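Local coordinates for protein phosphate transporter (Thermotoga maritima MSB8, PDB 6L85) that probably imports inorganic phosphate across the cell membrane, driven by sodium ions, as a bacterial relative of the human SLC20 carriers, at residues 171-184 with 209-222. Sequence-based numbering, arbitrary orientation.
Sequences STVAIPFFISLAIF and FSLVTFFVVHFAVR
Phe214 holds CG anti to the backbone N (chi1 -173°), His218 has the same anti setting, and this lays the two rings along the neighbouring helix at Pro176 and Thr172. The phenyl ring of Phe214 lies against the turn from Val173 to Phe177. Pro176 CB sits over one face of it, 3.9 Å from the ring centroid, a CH-pi contact offset toward the rim. His218 turns its ring edge to the backbone. Its ND1 donates to Thr172 O at 3.0 Å, with an N-H...O angle of 155°. The donor stands above the carbonyl plane. Pro176 has no N-H to give Thr172 O, so the imidazole supplies a donor where the helix is kinked. Thr172 CG2 also packs on His218 CE1.

The two segments belong to helices 167-194 and 199-224, which form an antiparallel helical hairpin at the edge of the chain. The axes of 171-184 and 209-222 come within 8.2 Å, and their N-to-C directions differ by 151°. Packing is knobs-into-holes. Pro176 fits among Phe214, Val217, His218 and Val221, with its CG 3.5 Å from His218 CA. Val221 in turn enters a hole made by Ser171, Thr172, Ile175 and Pro176.

Toward the other end small residues let the backbones close in, and the CA atoms of Ser180 and Ser210 are 4.6 Å apart. Ser210 OG lies 3.0 Å from Ser180 O, but Gly206 O is another possible acceptor. Ser180 OG similarly has Pro176 O and Ser210 O within reach. Ile183 CG2 rests on Phe209 CB at 3.6 Å. Thr213 OG1 bonds back to Phe209 O, while its CG2 meets Ile179 CG2. On helix 199-224, Phe209 and Phe215 pack edge-to-face on Phe50 and Phe301 of the second subunit.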
loop_
_atom_site.group_PDB
_atom_site.type_symbol
_atom_site.label_atom_id
_atom_site.label_comp_id
_atom_site.label_asym_id
_atom_site.label_seq_id
_atom_site.Cartn_x
_atom_site.Cartn_y
_atom_site.Cartn_z
ATOM N N SER B 171 27.004 -0.895 1.504
ATOM C CA SER B 171 25.802 -0.770 0.691
ATOM C C SER B 171 24.645 -1.483 1.370
ATOM O O SER B 171 23.504 -0.997 1.358
ATOM C CB SER B 171 26.058 -1.341 -0.706
ATOM O OG SER B 171 26.134 -2.757 -0.655
ATOM N N THR B 172 24.965 -2.606 2.017
ATOM C CA THR B 172 24.028 -3.362 2.845
ATOM C C THR B 172 23.330 -2.500 3.898
ATOM O O THR B 172 22.225 -2.840 4.348
ATOM C CB THR B 172 24.840 -4.505 3.469
ATOM O OG1 THR B 172 24.553 -5.727 2.786
ATOM C CG2 THR B 172 24.635 -4.631 4.956
ATOM N N VAL B 173 23.928 -1.372 4.273
ATOM C CA VAL B 173 23.349 -0.468 5.249
ATOM C C VAL B 173 22.789 0.794 4.606
ATOM O O VAL B 173 21.758 1.303 5.062
ATOM C CB VAL B 173 24.394 -0.104 6.328
ATOM C CG1 VAL B 173 23.905 1.047 7.211
ATOM C CG2 VAL B 173 24.757 -1.310 7.162
ATOM N N ALA B 174 23.431 1.309 3.561
ATOM C CA ALA B 174 23.063 2.627 3.051
ATOM C C ALA B 174 21.852 2.575 2.132
ATOM O O ALA B 174 21.065 3.529 2.092
ATOM C CB ALA B 174 24.239 3.259 2.304
ATOM N N ILE B 175 21.714 1.513 1.348
ATOM C CA ILE B 175 20.562 1.417 0.455
ATOM C C ILE B 175 19.298 1.196 1.290
ATOM O O ILE B 175 18.283 1.883 1.053
ATOM C CB ILE B 175 20.793 0.319 -0.594
ATOM C CG1 ILE B 175 21.945 0.745 -1.506
ATOM C CG2 ILE B 175 19.495 -0.036 -1.349
ATOM C CD1 ILE B 175 21.986 0.037 -2.813
ATOM N N PRO B 176 19.300 0.278 2.275
ATOM C CA PRO B 176 18.129 0.186 3.166
ATOM C C PRO B 176 17.818 1.483 3.869
ATOM O O PRO B 176 16.638 1.814 4.065
ATOM C CB PRO B 176 18.534 -0.911 4.162
ATOM C CG PRO B 176 19.414 -1.785 3.379
ATOM C CD PRO B 176 20.234 -0.838 2.532
ATOM N N PHE B 177 18.844 2.245 4.251
ATOM C CA PHE B 177 18.563 3.509 4.911
ATOM C C PHE B 177 17.742 4.432 4.009
ATOM O O PHE B 177 16.773 5.047 4.459
ATOM C CB PHE B 177 19.852 4.196 5.339
ATOM C CG PHE B 177 19.627 5.580 5.816
ATOM C CD1 PHE B 177 19.134 5.808 7.093
ATOM C CD2 PHE B 177 19.844 6.658 4.973
ATOM C CE1 PHE B 177 18.889 7.092 7.532
ATOM C CE2 PHE B 177 19.594 7.941 5.399
ATOM C CZ PHE B 177 19.122 8.164 6.683
ATOM N N PHE B 178 18.093 4.534 2.731
ATOM C CA PHE B 178 17.361 5.477 1.894
ATOM C C PHE B 178 15.965 4.964 1.534
ATOM O O PHE B 178 15.018 5.759 1.479
ATOM C CB PHE B 178 18.169 5.815 0.638
ATOM C CG PHE B 178 19.274 6.805 0.886
ATOM C CD1 PHE B 178 18.999 8.161 1.005
ATOM C CD2 PHE B 178 20.592 6.375 1.006
ATOM C CE1 PHE B 178 20.015 9.081 1.240
ATOM C CE2 PHE B 178 21.621 7.280 1.251
ATOM C CZ PHE B 178 21.337 8.640 1.361
ATOM N N ILE B 179 15.817 3.661 1.258
ATOM C CA ILE B 179 14.474 3.111 1.038
ATOM C C ILE B 179 13.581 3.392 2.247
ATOM O O ILE B 179 12.417 3.809 2.103
ATOM C CB ILE B 179 14.549 1.605 0.734
ATOM C CG1 ILE B 179 15.479 1.353 -0.445
ATOM C CG2 ILE B 179 13.172 1.043 0.392
ATOM C CD1 ILE B 179 14.993 2.008 -1.694
ATOM N N SER B 180 14.130 3.213 3.454
ATOM C CA SER B 180 13.407 3.483 4.693
ATOM C C SER B 180 13.080 4.956 4.862
ATOM O O SER B 180 12.018 5.306 5.389
ATOM C CB SER B 180 14.229 3.000 5.886
ATOM O OG SER B 180 14.394 1.609 5.774
ATOM N N LEU B 181 13.995 5.839 4.473
ATOM C CA LEU B 181 13.689 7.266 4.510
ATOM C C LEU B 181 12.523 7.604 3.579
ATOM O O LEU B 181 11.649 8.420 3.913
ATOM C CB LEU B 181 14.938 8.053 4.127
ATOM C CG LEU B 181 14.979 9.531 4.435
ATOM C CD1 LEU B 181 14.717 9.730 5.926
ATOM C CD2 LEU B 181 16.345 10.088 4.024
ATOM N N ALA B 182 12.516 7.012 2.388
ATOM C CA ALA B 182 11.429 7.250 1.442
ATOM C C ALA B 182 10.079 6.824 2.033
ATOM O O ALA B 182 9.088 7.574 1.981
ATOM C CB ALA B 182 11.714 6.489 0.145
ATOM N N ILE B 183 10.037 5.617 2.606
ATOM C CA ILE B 183 8.824 5.098 3.240
ATOM C C ILE B 183 8.398 5.977 4.416
ATOM O O ILE B 183 7.206 6.282 4.586
ATOM C CB ILE B 183 9.071 3.635 3.664
ATOM C CG1 ILE B 183 8.798 2.715 2.484
ATOM C CG2 ILE B 183 8.209 3.256 4.829
ATOM C CD1 ILE B 183 7.311 2.657 2.156
ATOM N N PHE B 184 9.359 6.394 5.255
ATOM C CA PHE B 184 9.032 7.295 6.358
ATOM C C PHE B 184 8.369 8.562 5.845
ATOM O O PHE B 184 7.391 9.044 6.429
ATOM C CB PHE B 184 10.276 7.678 7.168
ATOM C CG PHE B 184 10.024 8.821 8.130
ATOM C CD1 PHE B 184 9.560 8.574 9.405
ATOM C CD2 PHE B 184 10.214 10.139 7.743
ATOM C CE1 PHE B 184 9.308 9.608 10.286
ATOM C CE2 PHE B 184 9.948 11.174 8.613
ATOM C CZ PHE B 184 9.499 10.906 9.892
ATOM N N PHE B 209 7.069 1.961 10.100
ATOM C CA PHE B 209 7.187 1.510 8.715
ATOM C C PHE B 209 8.642 1.521 8.251
ATOM O O PHE B 209 9.078 0.623 7.513
ATOM C CB PHE B 209 6.331 2.391 7.808
ATOM C CG PHE B 209 4.914 1.913 7.661
ATOM C CD1 PHE B 209 3.969 2.188 8.637
ATOM C CD2 PHE B 209 4.533 1.181 6.558
ATOM C CE1 PHE B 209 2.660 1.742 8.507
ATOM C CE2 PHE B 209 3.227 0.732 6.427
ATOM C CZ PHE B 209 2.293 1.017 7.399
ATOM N N SER B 210 9.412 2.536 8.687
ATOM C CA SER B 210 10.836 2.610 8.347
ATOM C C SER B 210 11.596 1.421 8.898
ATOM O O SER B 210 12.469 0.867 8.229
ATOM C CB SER B 210 11.457 3.888 8.915
ATOM O OG SER B 210 10.958 4.998 8.227
ATOM N N LEU B 211 11.335 1.080 10.160
ATOM C CA LEU B 211 12.046 -0.017 10.809
ATOM C C LEU B 211 11.817 -1.328 10.076
ATOM O O LEU B 211 12.775 -2.064 9.774
ATOM C CB LEU B 211 11.603 -0.123 12.269
ATOM C CG LEU B 211 12.136 1.106 12.999
ATOM C CD1 LEU B 211 11.609 1.195 14.421
ATOM C CD2 LEU B 211 13.668 1.039 12.972
ATOM N N VAL B 212 10.545 -1.631 9.758
ATOM C CA VAL B 212 10.249 -2.875 9.035
ATOM C C VAL B 212 10.905 -2.864 7.657
ATOM O O VAL B 212 11.494 -3.864 7.212
ATOM C CB VAL B 212 8.730 -3.087 8.917
ATOM C CG1 VAL B 212 8.452 -4.386 8.164
ATOM C CG2 VAL B 212 8.087 -3.091 10.302
ATOM N N THR B 213 10.778 -1.735 6.950
ATOM C CA THR B 213 11.373 -1.586 5.627
ATOM C C THR B 213 12.881 -1.801 5.675
ATOM O O THR B 213 13.441 -2.536 4.855
ATOM C CB THR B 213 11.033 -0.192 5.087
ATOM O OG1 THR B 213 9.602 -0.036 5.044
ATOM C CG2 THR B 213 11.632 0.044 3.682
ATOM N N PHE B 214 13.553 -1.171 6.643
ATOM C CA PHE B 214 15.002 -1.302 6.749
ATOM C C PHE B 214 15.386 -2.751 6.954
ATOM O O PHE B 214 16.332 -3.241 6.327
ATOM C CB PHE B 214 15.553 -0.438 7.897
ATOM C CG PHE B 214 17.076 -0.407 7.961
ATOM C CD1 PHE B 214 17.794 -1.489 8.472
ATOM C CD2 PHE B 214 17.782 0.695 7.493
ATOM C CE1 PHE B 214 19.195 -1.476 8.509
ATOM C CE2 PHE B 214 19.184 0.720 7.526
ATOM C CZ PHE B 214 19.892 -0.367 8.033
ATOM N N PHE B 215 14.659 -3.456 7.829
ATOM C CA PHE B 215 14.977 -4.856 8.094
ATOM C C PHE B 215 14.888 -5.685 6.812
ATOM O O PHE B 215 15.842 -6.390 6.423
ATOM C CB PHE B 215 14.025 -5.386 9.172
ATOM C CG PHE B 215 14.389 -6.747 9.702
ATOM C CD1 PHE B 215 14.144 -7.886 8.950
ATOM C CD2 PHE B 215 14.984 -6.883 10.952
ATOM C CE1 PHE B 215 14.478 -9.138 9.430
ATOM C CE2 PHE B 215 15.315 -8.133 11.437
ATOM C CZ PHE B 215 15.058 -9.264 10.674
ATOM N N VAL B 216 13.759 -5.568 6.115
ATOM C CA VAL B 216 13.514 -6.412 4.945
ATOM C C VAL B 216 14.487 -6.083 3.817
ATOM O O VAL B 216 15.048 -6.981 3.177
ATOM C CB VAL B 216 12.048 -6.269 4.490
ATOM C CG1 VAL B 216 11.879 -6.775 3.062
ATOM C CG2 VAL B 216 11.123 -7.038 5.461
ATOM N N VAL B 217 14.664 -4.792 3.523
ATOM C CA VAL B 217 15.571 -4.395 2.455
ATOM C C VAL B 217 17.008 -4.764 2.809
ATOM O O VAL B 217 17.783 -5.163 1.942
ATOM C CB VAL B 217 15.442 -2.893 2.151
ATOM C CG1 VAL B 217 16.425 -2.495 1.041
ATOM C CG2 VAL B 217 14.009 -2.548 1.754
ATOM N N HIS B 218 17.384 -4.642 4.084
ATOM C CA HIS B 218 18.717 -5.050 4.496
ATOM C C HIS B 218 18.964 -6.509 4.149
ATOM O O HIS B 218 19.999 -6.845 3.563
ATOM C CB HIS B 218 18.909 -4.803 5.993
ATOM C CG HIS B 218 20.144 -5.441 6.546
ATOM N ND1 HIS B 218 21.401 -4.887 6.398
ATOM C CD2 HIS B 218 20.322 -6.605 7.216
ATOM C CE1 HIS B 218 22.294 -5.675 6.971
ATOM N NE2 HIS B 218 21.666 -6.725 7.472
ATOM N N PHE B 219 18.014 -7.397 4.465
ATOM C CA PHE B 219 18.299 -8.801 4.146
ATOM C C PHE B 219 18.230 -9.084 2.646
ATOM O O PHE B 219 19.023 -9.895 2.128
ATOM C CB PHE B 219 17.397 -9.729 4.952
ATOM C CG PHE B 219 17.899 -9.915 6.355
ATOM C CD1 PHE B 219 18.882 -10.862 6.636
ATOM C CD2 PHE B 219 17.458 -9.086 7.375
ATOM C CE1 PHE B 219 19.379 -10.996 7.920
ATOM C CE2 PHE B 219 17.949 -9.212 8.664
ATOM C CZ PHE B 219 18.919 -10.164 8.937
ATOM N N ALA B 220 17.359 -8.389 1.913
ATOM C CA ALA B 220 17.377 -8.554 0.461
ATOM C C ALA B 220 18.722 -8.108 -0.136
ATOM O O ALA B 220 19.263 -8.770 -1.034
ATOM C CB ALA B 220 16.205 -7.800 -0.168
ATOM N N VAL B 221 19.300 -7.017 0.385
ATOM C CA VAL B 221 20.572 -6.510 -0.133
ATOM C C VAL B 221 21.721 -7.437 0.248
ATOM O O VAL B 221 22.628 -7.678 -0.554
ATOM C CB VAL B 221 20.845 -5.077 0.365
ATOM C CG1 VAL B 221 22.273 -4.655 -0.024
ATOM C CG2 VAL B 221 19.829 -4.089 -0.179
ATOM N N ARG B 222 21.749 -7.910 1.500
ATOM C CA ARG B 222 22.732 -8.919 1.890
ATOM C C ARG B 222 22.749 -10.065 0.891
ATOM O O ARG B 222 23.816 -10.544 0.493
ATOM C CB ARG B 222 22.427 -9.472 3.279
ATOM C CG ARG B 222 22.902 -8.627 4.416
ATOM C CD ARG B 222 22.433 -9.245 5.724
ATOM N NE ARG B 222 23.366 -10.243 6.233
ATOM C CZ ARG B 222 23.221 -11.558 6.086
ATOM N NH1 ARG B 222 22.174 -12.055 5.431
ATOM N NH2 ARG B 222 24.131 -12.379 6.595
#